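Local coordinates for protein TRAP dicarboxylate transporter-DctP subunit (Marinobacter aquaeolei, PDB 4PFI) that probably captures a small organic solute, perhaps a dicarboxylate, in the periplasm for uptake by a TRAP transporter, and is here in its ligand-free open form, at residues 234-240 with 298-304; 174-179 with 191-196; 159-165 with 216-222. One frame throughout, in Å; residues are numbered along the deposited sequence.

Interaction 1 (234-240 with 298-304). With NA (sodium ion), chain B.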
loop_
_atom_site.group_PDB
_atom_site.type_symbol
_atom_site.label_atom_id
_atom_site.label_comp_id
_atom_site.label_asym_id
_atom_site.label_seq_id
_atom_site.Cartn_x
_atom_site.Cartn_y
_atom_site.Cartn_z
ATOM N N GLN A 234 -6.703 17.250 12.603
ATOM C CA GLN A 234 -5.554 16.724 13.315
ATOM C C GLN A 234 -4.545 17.878 13.549
ATOM O O GLN A 234 -4.625 18.927 12.908
ATOM C CB GLN A 234 -4.908 15.549 12.553
ATOM C CG GLN A 234 -5.786 14.313 12.276
ATOM C CD GLN A 234 -5.874 13.365 13.472
ATOM O OE1 GLN A 234 -5.311 12.250 13.465
ATOM N NE2 GLN A 234 -6.603 13.784 14.503
ATOM N N ASN A 235 -3.629 17.698 14.480
ATOM C CA ASN A 235 -2.653 18.734 14.849
ATOM C C ASN A 235 -1.211 18.315 14.586
ATOM O O ASN A 235 -0.333 19.165 14.409
ATOM C CB ASN A 235 -2.811 19.105 16.332
ATOM C CG ASN A 235 -4.018 20.042 16.593
ATOM O OD1 ASN A 235 -4.511 20.736 15.702
ATOM N ND2 ASN A 235 -4.453 20.074 17.832
ATOM N N VAL A 236 -0.949 17.014 14.537
ATOM C CA VAL A 236 0.412 16.583 14.402
ATOM C C VAL A 236 0.548 15.454 13.385
ATOM O O VAL A 236 -0.083 14.414 13.505
ATOM C CB VAL A 236 1.015 16.127 15.763
ATOM C CG1 VAL A 236 2.459 15.719 15.572
ATOM C CG2 VAL A 236 0.883 17.211 16.822
ATOM N N LEU A 237 1.387 15.686 12.386
ATOM C CA LEU A 237 1.768 14.663 11.420
ATOM C C LEU A 237 3.113 14.049 11.837
ATOM O O LEU A 237 4.131 14.748 11.807
ATOM C CB LEU A 237 1.909 15.329 10.057
ATOM C CG LEU A 237 1.738 14.407 8.863
ATOM C CD1 LEU A 237 0.384 14.706 8.305
ATOM C CD2 LEU A 237 2.802 14.645 7.828
ATOM N N THR A 238 3.136 12.792 12.284
ATOM C CA THR A 238 4.409 12.177 12.701
ATOM C C THR A 238 4.932 11.217 11.613
ATOM O O THR A 238 4.241 10.302 11.200
ATOM C CB THR A 238 4.300 11.380 14.061
ATOM O OG1 THR A 238 3.921 12.251 15.133
ATOM C CG2 THR A 238 5.608 10.742 14.430
HETATM N N MSE A 239 6.166 11.420 11.180
HETATM C CA MSE A 239 6.743 10.607 10.130
HETATM C C MSE A 239 7.764 9.672 10.782
HETATM O O MSE A 239 8.872 10.076 11.140
HETATM C CB MSE A 239 7.332 11.524 9.058
HETATM C CG MSE A 239 6.345 12.743 8.757
HETATM SE SE MSE A 239 6.833 13.681 7.142
HETATM C CE MSE A 239 5.358 13.155 5.974
ATOM N N ALA A 240 7.345 8.433 11.001
ATOM C CA ALA A 240 8.208 7.441 11.639
ATOM C C ALA A 240 8.964 6.616 10.623
ATOM O O ALA A 240 9.894 5.933 10.995
ATOM C CB ALA A 240 7.406 6.514 12.510
ATOM N N GLY A 298 -2.169 24.909 11.203
ATOM C CA GLY A 298 -2.609 24.250 12.415
ATOM C C GLY A 298 -2.106 22.826 12.493
ATOM O O GLY A 298 -2.572 22.021 13.291
ATOM N N ILE A 299 -1.134 22.513 11.669
ATOM C CA ILE A 299 -0.611 21.176 11.655
ATOM C C ILE A 299 0.922 21.164 11.682
ATOM O O ILE A 299 1.598 21.823 10.912
ATOM C CB ILE A 299 -1.180 20.350 10.482
ATOM C CG1 ILE A 299 -1.828 19.086 11.060
ATOM C CG2 ILE A 299 -0.104 19.958 9.557
ATOM C CD1 ILE A 299 -2.165 18.020 10.055
ATOM N N ARG A 300 1.425 20.391 12.626
ATOM C CA ARG A 300 2.815 20.318 12.987
ATOM C C ARG A 300 3.426 19.059 12.322
ATOM O O ARG A 300 2.750 18.045 12.170
ATOM C CB ARG A 300 2.804 20.220 14.516
ATOM C CG ARG A 300 4.066 20.266 15.212
ATOM C CD ARG A 300 3.844 20.593 16.726
ATOM N NE ARG A 300 5.075 21.240 17.170
ATOM C CZ ARG A 300 5.220 22.530 17.414
ATOM N NH1 ARG A 300 4.187 23.379 17.349
ATOM N NH2 ARG A 300 6.425 22.967 17.764
ATOM N N VAL A 301 4.674 19.142 11.874
ATOM C CA VAL A 301 5.322 18.003 11.259
ATOM C C VAL A 301 6.451 17.526 12.161
ATOM O O VAL A 301 7.276 18.317 12.602
ATOM C CB VAL A 301 5.886 18.350 9.877
ATOM C CG1 VAL A 301 6.751 17.209 9.367
ATOM C CG2 VAL A 301 4.745 18.629 8.920
ATOM N N VAL A 302 6.511 16.222 12.406
ATOM C CA VAL A 302 7.525 15.694 13.304
ATOM C C VAL A 302 8.208 14.529 12.607
ATOM O O VAL A 302 7.535 13.580 12.262
ATOM C CB VAL A 302 6.875 15.199 14.628
ATOM C CG1 VAL A 302 7.915 14.478 15.484
ATOM C CG2 VAL A 302 6.229 16.370 15.398
ATOM N N ARG A 303 9.509 14.611 12.344
ATOM C CA ARG A 303 10.249 13.440 11.841
ATOM C C ARG A 303 10.978 12.812 13.006
ATOM O O ARG A 303 11.765 13.470 13.651
ATOM C CB ARG A 303 11.254 13.796 10.738
ATOM C CG ARG A 303 10.688 14.854 9.795
ATOM C CD ARG A 303 10.944 14.574 8.325
ATOM N NE ARG A 303 10.153 15.489 7.492
ATOM C CZ ARG A 303 9.578 15.147 6.342
ATOM N NH1 ARG A 303 8.866 16.037 5.658
ATOM N NH2 ARG A 303 9.721 13.890 5.875
ATOM N N LEU A 304 10.688 11.547 13.288
ATOM C CA LEU A 304 11.341 10.854 14.394
ATOM C C LEU A 304 12.857 10.752 14.174
ATOM O O LEU A 304 13.316 10.569 13.038
ATOM C CB LEU A 304 10.745 9.463 14.579
ATOM C CG LEU A 304 9.263 9.418 14.971
ATOM C CD1 LEU A 304 8.882 7.981 15.334
ATOM C CD2 LEU A 304 8.893 10.396 16.101
HETATM NA NA NA B . -4.866 21.286 13.466
HETATM O O HOH W 1 -5.206 21.602 11.011
HETATM O O HOH W 2 -7.334 20.839 14.032
#
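V236 and V302 cross obliquely on one face of a parallel strand pair, 236-239 beside 300-303, with V236 CG1 3.8 Å from V302 CG2. Just past the strand ends the fork of L304 spans two bumps. Its CD2 lies 3.7 Å from T238 CG2, a methyl held anti to the backbone N while OG1 turns to L168 N; its CD1 sits 3.5 Å from A240 CB. On the face of L237 and V301, M239 and R303 run alongside each other. The selenium of M239, a selenomethionine, rides 3.1 Å above the plane of the R303 guanidinium, shifted toward its rim; the bends at chi3 of M239 and chi2 of R303 bring them together, though so short an approach is doubtful. I299 fills the hollow at the start of the pair, its CG1 3.4 Å from Q234 O, and its side chain continues onto helix 263-296. Five backbone hydrogen bonds form the ladder, from R300 N to N235 O at one end to L304 N to M239 O at the other. Before the ladder begins, a sodium ion joins Q234 O, N235 OD1 (2.3 Å) and G298 O with two waters. G298 has a positive phi, and a CB there would crowd the ion. N235 OD1 and G298 O approach to 3.4 Å without a proton between them, so the cation probably offsets their repulsion and ties the two strand entrances together.

Interaction 2 (174-179 with 191-196)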
loop_
_atom_site.group_PDB
_atom_site.type_symbol
_atom_site.label_atom_id
_atom_site.label_comp_id
_atom_site.label_asym_id
_atom_site.label_seq_id
_atom_site.Cartn_x
_atom_site.Cartn_y
_atom_site.Cartn_z
ATOM N N PHE A 174 1.214 6.075 22.386
ATOM C CA PHE A 174 0.109 5.300 21.816
ATOM C C PHE A 174 -0.805 4.690 22.890
ATOM O O PHE A 174 -1.928 4.287 22.574
ATOM C CB PHE A 174 0.642 4.162 20.926
ATOM C CG PHE A 174 1.066 4.602 19.563
ATOM C CD1 PHE A 174 0.137 4.720 18.547
ATOM C CD2 PHE A 174 2.391 4.915 19.296
ATOM C CE1 PHE A 174 0.513 5.154 17.292
ATOM C CE2 PHE A 174 2.779 5.333 18.033
ATOM C CZ PHE A 174 1.843 5.461 17.036
ATOM N N GLN A 175 -0.337 4.608 24.140
ATOM C CA GLN A 175 -1.109 3.935 25.213
ATOM C C GLN A 175 -2.530 4.479 25.367
ATOM O O GLN A 175 -2.718 5.672 25.625
ATOM C CB GLN A 175 -0.388 4.031 26.566
ATOM C CG GLN A 175 0.626 2.918 26.807
ATOM C CD GLN A 175 -0.030 1.606 27.225
ATOM O OE1 GLN A 175 -1.229 1.571 27.546
ATOM N NE2 GLN A 175 0.747 0.514 27.212
ATOM N N GLY A 176 -3.518 3.598 25.204
ATOM C CA GLY A 176 -4.920 3.941 25.381
ATOM C C GLY A 176 -5.585 4.623 24.186
ATOM O O GLY A 176 -6.786 4.909 24.220
ATOM N N LEU A 177 -4.805 4.884 23.138
ATOM C CA LEU A 177 -5.289 5.600 21.949
ATOM C C LEU A 177 -6.089 4.705 21.033
ATOM O O LEU A 177 -5.630 3.624 20.680
ATOM C CB LEU A 177 -4.107 6.158 21.153
ATOM C CG LEU A 177 -3.890 7.663 21.309
ATOM C CD1 LEU A 177 -3.927 8.067 22.778
ATOM C CD2 LEU A 177 -2.580 8.076 20.650
ATOM N N ARG A 178 -7.285 5.137 20.648
ATOM C CA ARG A 178 -7.997 4.466 19.559
ATOM C C ARG A 178 -7.349 4.929 18.265
ATOM O O ARG A 178 -7.389 6.113 17.931
ATOM C CB ARG A 178 -9.487 4.823 19.558
ATOM C CG ARG A 178 -10.224 4.361 20.788
ATOM C CD ARG A 178 -10.846 3.007 20.524
ATOM N NE ARG A 178 -12.123 3.156 19.851
ATOM C CZ ARG A 178 -13.038 2.194 19.749
ATOM N NH1 ARG A 178 -12.828 0.989 20.283
ATOM N NH2 ARG A 178 -14.177 2.457 19.114
ATOM N N PHE A 179 -6.734 4.005 17.547
ATOM C CA PHE A 179 -5.926 4.364 16.394
ATOM C C PHE A 179 -6.388 3.553 15.184
ATOM O O PHE A 179 -6.514 2.340 15.271
ATOM C CB PHE A 179 -4.419 4.132 16.696
ATOM C CG PHE A 179 -3.488 4.828 15.721
ATOM C CD1 PHE A 179 -3.128 6.160 15.898
ATOM C CD2 PHE A 179 -3.009 4.152 14.594
ATOM C CE1 PHE A 179 -2.283 6.807 14.974
ATOM C CE2 PHE A 179 -2.159 4.797 13.664
ATOM C CZ PHE A 179 -1.801 6.115 13.848
ATOM N N PHE A 191 0.238 -1.864 15.853
ATOM C CA PHE A 191 -0.070 -0.714 16.711
ATOM C C PHE A 191 -0.515 -1.174 18.109
ATOM O O PHE A 191 -0.316 -0.480 19.105
ATOM C CB PHE A 191 -1.107 0.182 16.030
ATOM C CG PHE A 191 -0.519 1.007 14.898
ATOM C CD1 PHE A 191 0.173 2.187 15.170
ATOM C CD2 PHE A 191 -0.606 0.577 13.575
ATOM C CE1 PHE A 191 0.748 2.924 14.149
ATOM C CE2 PHE A 191 -0.028 1.314 12.559
ATOM C CZ PHE A 191 0.640 2.491 12.841
ATOM N N ARG A 192 -1.085 -2.365 18.187
ATOM C CA ARG A 192 -1.383 -2.949 19.476
ATOM C C ARG A 192 -0.066 -3.142 20.227
ATOM O O ARG A 192 -0.017 -3.015 21.437
ATOM C CB ARG A 192 -2.117 -4.269 19.296
ATOM C CG ARG A 192 -2.855 -4.730 20.499
ATOM C CD ARG A 192 -3.606 -6.031 20.180
ATOM N NE ARG A 192 -4.861 -5.826 19.421
ATOM C CZ ARG A 192 -5.118 -6.285 18.188
ATOM N NH1 ARG A 192 -4.222 -6.984 17.498
ATOM N NH2 ARG A 192 -6.292 -6.043 17.627
ATOM N N SER A 193 1.011 -3.432 19.507
ATOM C CA SER A 193 2.327 -3.595 20.150
ATOM C C SER A 193 2.765 -2.338 20.906
ATOM O O SER A 193 3.430 -2.432 21.923
ATOM C CB SER A 193 3.404 -3.920 19.122
ATOM O OG SER A 193 3.105 -5.094 18.413
ATOM N N TYR A 194 2.400 -1.167 20.394
ATOM C CA TYR A 194 2.742 0.110 21.032
ATOM C C TYR A 194 1.772 0.447 22.159
ATOM O O TYR A 194 1.970 1.424 22.886
ATOM C CB TYR A 194 2.745 1.239 19.995
ATOM C CG TYR A 194 3.640 0.966 18.804
ATOM C CD1 TYR A 194 4.794 0.181 18.938
ATOM C CD2 TYR A 194 3.334 1.474 17.557
ATOM C CE1 TYR A 194 5.614 -0.085 17.863
ATOM C CE2 TYR A 194 4.136 1.213 16.471
ATOM C CZ TYR A 194 5.278 0.427 16.636
ATOM O OH TYR A 194 6.082 0.185 15.564
ATOM N N GLY A 195 0.730 -0.369 22.307
ATOM C CA GLY A 195 -0.239 -0.187 23.366
ATOM C C GLY A 195 -1.455 0.606 22.910
ATOM O O GLY A 195 -2.123 1.223 23.730
ATOM N N ALA A 196 -1.751 0.608 21.612
ATOM C CA ALA A 196 -2.950 1.283 21.128
ATOM C C ALA A 196 -4.126 0.304 21.133
ATOM O O ALA A 196 -3.927 -0.894 21.302
ATOM C CB ALA A 196 -2.734 1.847 19.728
HETATM O O HOH W 3 3.277 1.457 25.230
#
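F174, F179, F191 and Y194 form an aromatic cluster within the beta-alpha-beta unit of strand 178-180, helix 185-192 and strand 197-199, where the turn leading into the first strand meets the C-terminal end of the helix. F179 and F191 make an offset stack, centroids 4.7 Å apart and planes at 28°, with F179 CE2 over a face of F191, 3.5 Å from its CE1. F179 reaches there because its CG is anti to the backbone N (chi1 -164°). F174 packs against both F191 and Y194. Its CE1 comes to the edge of the F191 ring, 3.7 Å from CD1, with the planes inclined at 53°. Toward Y194, the two side chains run side by side: F174 CB is 3.7 Å from Y194 CB, and Y194 CD2 sits over one face of the F174 ring. W162 meets both F174 and F191 edge-to-face, and Y194 OH is bonded to H117. Replacing F174 with an alanine would probably open a gap beside F191 and Y194 and leave W162 without one of its edge-to-face partners. A196 CB packs 3.5 Å from L177 O, near F174 CD1. The backbones are joined by G176 N to G195 O (3.1 Å), a bond that links the type II turn 174-177 to the helix end. At G195 a CB would jam against the preceding carbonyl and clash with Q175 NE2. The positive-phi G195, with G195 N to R192 O and A196 N to F191 O leading back into the last turn, completes a Schellman motif ending the helix of a beta-alpha-beta crossover.

Interaction 3 (159-165 with 216-222)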
loop_
_atom_site.group_PDB
_atom_site.type_symbol
_atom_site.label_atom_id
_atom_site.label_comp_id
_atom_site.label_asym_id
_atom_site.label_seq_id
_atom_site.Cartn_x
_atom_site.Cartn_y
_atom_site.Cartn_z
ATOM N N TRP A 159 5.554 6.377 1.941
ATOM C CA TRP A 159 5.695 6.114 3.355
ATOM C C TRP A 159 4.351 6.287 4.072
ATOM O O TRP A 159 3.692 7.317 3.905
ATOM C CB TRP A 159 6.687 7.114 3.932
ATOM C CG TRP A 159 8.117 6.756 3.731
ATOM C CD1 TRP A 159 9.038 7.441 3.013
ATOM C CD2 TRP A 159 8.790 5.602 4.258
ATOM N NE1 TRP A 159 10.255 6.785 3.050
ATOM C CE2 TRP A 159 10.129 5.657 3.810
ATOM C CE3 TRP A 159 8.388 4.536 5.067
ATOM C CZ2 TRP A 159 11.074 4.686 4.144
ATOM C CZ3 TRP A 159 9.324 3.565 5.391
ATOM C CH2 TRP A 159 10.657 3.652 4.935
HETATM N N MSE A 160 3.949 5.327 4.899
HETATM C CA MSE A 160 2.792 5.540 5.789
HETATM C C MSE A 160 3.137 6.698 6.747
HETATM O O MSE A 160 4.257 6.783 7.246
HETATM C CB MSE A 160 2.430 4.283 6.583
HETATM C CG MSE A 160 2.001 3.107 5.709
HETATM SE SE MSE A 160 0.284 3.422 4.819
HETATM C CE MSE A 160 -0.934 3.033 6.326
ATOM N N THR A 161 2.178 7.576 7.001
ATOM C CA THR A 161 2.399 8.724 7.866
ATOM C C THR A 161 1.348 8.716 8.970
ATOM O O THR A 161 0.223 8.290 8.743
ATOM C CB THR A 161 2.313 10.017 7.044
ATOM O OG1 THR A 161 3.454 10.102 6.162
ATOM C CG2 THR A 161 2.277 11.236 7.956
ATOM N N TRP A 162 1.713 9.116 10.181
ATOM C CA TRP A 162 0.786 9.041 11.307
ATOM C C TRP A 162 0.211 10.438 11.597
ATOM O O TRP A 162 0.933 11.428 11.500
ATOM C CB TRP A 162 1.514 8.566 12.558
ATOM C CG TRP A 162 2.159 7.227 12.468
ATOM C CD1 TRP A 162 1.940 6.279 11.533
ATOM C CD2 TRP A 162 3.118 6.683 13.370
ATOM N NE1 TRP A 162 2.697 5.152 11.797
ATOM C CE2 TRP A 162 3.437 5.384 12.922
ATOM C CE3 TRP A 162 3.752 7.165 14.513
ATOM C CZ2 TRP A 162 4.345 4.571 13.570
ATOM C CZ3 TRP A 162 4.662 6.349 15.158
ATOM C CH2 TRP A 162 4.943 5.068 14.689
ATOM N N THR A 163 -1.071 10.523 11.943
ATOM C CA THR A 163 -1.638 11.756 12.468
ATOM C C THR A 163 -2.316 11.480 13.804
ATOM O O THR A 163 -2.757 10.361 14.087
ATOM C CB THR A 163 -2.698 12.407 11.516
ATOM O OG1 THR A 163 -3.851 11.572 11.405
ATOM C CG2 THR A 163 -2.163 12.601 10.152
ATOM N N ALA A 164 -2.375 12.530 14.612
ATOM C CA ALA A 164 -3.055 12.526 15.869
ATOM C C ALA A 164 -3.143 13.976 16.358
ATOM O O ALA A 164 -2.753 14.917 15.655
ATOM C CB ALA A 164 -2.306 11.670 16.869
ATOM N N ASN A 165 -3.660 14.141 17.576
ATOM C CA ASN A 165 -3.678 15.442 18.204
ATOM C C ASN A 165 -2.567 15.624 19.229
ATOM O O ASN A 165 -2.657 16.475 20.103
ATOM C CB ASN A 165 -5.057 15.742 18.762
ATOM C CG ASN A 165 -5.995 16.193 17.684
ATOM O OD1 ASN A 165 -5.588 16.902 16.760
ATOM N ND2 ASN A 165 -7.243 15.766 17.761
ATOM N N ASP A 216 -8.429 8.706 17.826
ATOM C CA ASP A 216 -7.353 9.642 18.191
ATOM C C ASP A 216 -6.338 9.918 17.093
ATOM O O ASP A 216 -5.744 10.990 17.041
ATOM C CB ASP A 216 -6.674 9.156 19.460
ATOM C CG ASP A 216 -7.662 9.084 20.617
ATOM O OD1 ASP A 216 -8.214 10.163 20.984
ATOM O OD2 ASP A 216 -7.959 7.968 21.096
ATOM N N GLY A 217 -6.174 8.981 16.178
ATOM C CA GLY A 217 -5.294 9.218 15.053
ATOM C C GLY A 217 -5.450 8.142 14.021
ATOM O O GLY A 217 -6.254 7.223 14.175
ATOM N N GLN A 218 -4.699 8.262 12.953
ATOM C CA GLN A 218 -4.703 7.261 11.896
ATOM C C GLN A 218 -3.403 7.316 11.143
ATOM O O GLN A 218 -2.558 8.175 11.387
ATOM C CB GLN A 218 -5.879 7.448 10.925
ATOM C CG GLN A 218 -5.943 8.817 10.197
ATOM C CD GLN A 218 -4.985 8.924 9.027
ATOM O OE1 GLN A 218 -5.092 8.200 8.032
ATOM N NE2 GLN A 218 -4.008 9.787 9.167
ATOM N N SER A 219 -3.296 6.393 10.192
ATOM C CA SER A 219 -2.114 6.187 9.399
ATOM C C SER A 219 -2.488 6.004 7.934
ATOM O O SER A 219 -3.404 5.278 7.610
ATOM C CB SER A 219 -1.356 4.930 9.883
ATOM O OG SER A 219 -0.052 4.928 9.310
ATOM N N ASN A 220 -1.742 6.660 7.063
ATOM C CA ASN A 220 -1.979 6.644 5.620
ATOM C C ASN A 220 -0.864 7.435 4.967
ATOM O O ASN A 220 -0.219 8.250 5.627
ATOM C CB ASN A 220 -3.311 7.338 5.278
ATOM C CG ASN A 220 -4.441 6.371 5.105
ATOM O OD1 ASN A 220 -4.394 5.534 4.219
ATOM N ND2 ASN A 220 -5.446 6.451 5.969
ATOM N N PRO A 221 -0.656 7.227 3.664
ATOM C CA PRO A 221 0.286 8.092 2.955
ATOM C C PRO A 221 -0.264 9.524 2.852
ATOM O O PRO A 221 -1.482 9.751 2.907
ATOM C CB PRO A 221 0.440 7.426 1.578
ATOM C CG PRO A 221 -0.759 6.553 1.418
ATOM C CD PRO A 221 -1.205 6.162 2.799
ATOM N N VAL A 222 0.645 10.486 2.760
ATOM C CA VAL A 222 0.300 11.891 2.775
ATOM C C VAL A 222 -0.768 12.278 1.736
ATOM O O VAL A 222 -1.659 13.066 2.057
ATOM C CB VAL A 222 1.568 12.746 2.579
ATOM C CG1 VAL A 222 1.214 14.177 2.256
ATOM C CG2 VAL A 222 2.402 12.698 3.838
HETATM O O HOH W 4 3.440 9.729 2.495
HETATM O O HOH W 5 -4.733 12.239 19.513
#
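Q218 NE2 donates to T163 OG1 at 2.9 Å, nearly straight (174°) and in the amide plane, within an antiparallel ladder that joins the long strand 149-164 to 217-220 in the sheet's buried middle and leads into helix 222-228. With chi1 at 66°, T163 OG1 is turned to meet this N-H, and it is also bonded to Q234 OE1. OE1 of the Q218 amide accepts N220 ND2 at 2.7 Å, which holds the amide's rotation from both ends. In the backbone, the hydrogen-bonded pairs T163 with Q218 and T161 with N220 carry the ladder. T163 N to Q218 O is 2.8 Å and straight, whereas T161 N approaches N220 O from well above the carbonyl plane. G217 passes so close to the partner strand that a CB there would clash with T163 O. On the face of W162 and S219, S219 OG lies at the indole edge, 3.3 Å from W162 CD1, and gives a weak bond to T161 O. Outward from this, the doubly bent M160, a selenomethionine, lies alongside P221 with SE 3.7 Å from CD. At the helix start one water donates to W159 O and accepts from V222 N. V222 CG2 rests 3.6 Å from T161 OG1.

How the interactions relate
All three contacts reach one sheet, whose neighbouring strands run 300-303, 236-239, 149-164, 217-220 and 178-180. Interaction 3 is the buried middle; interactions 1 and 2 are partly exposed and lie on either side of it, their centres about 17 Å apart. Interaction 1 joins it through the backbone bond T238 N to W162 O and the Q234 side chain. Interaction 2, nested in the chain loop closed by interaction 3, joins it through R178 O with D216 N and through the W162 ring. Chemistry follows place: buried side-chain amides and hydroxyls at the centre, a hydrated cation at the outer strand entrances, and a cluster of aromatic rings, one pair stacked, where a helix ends.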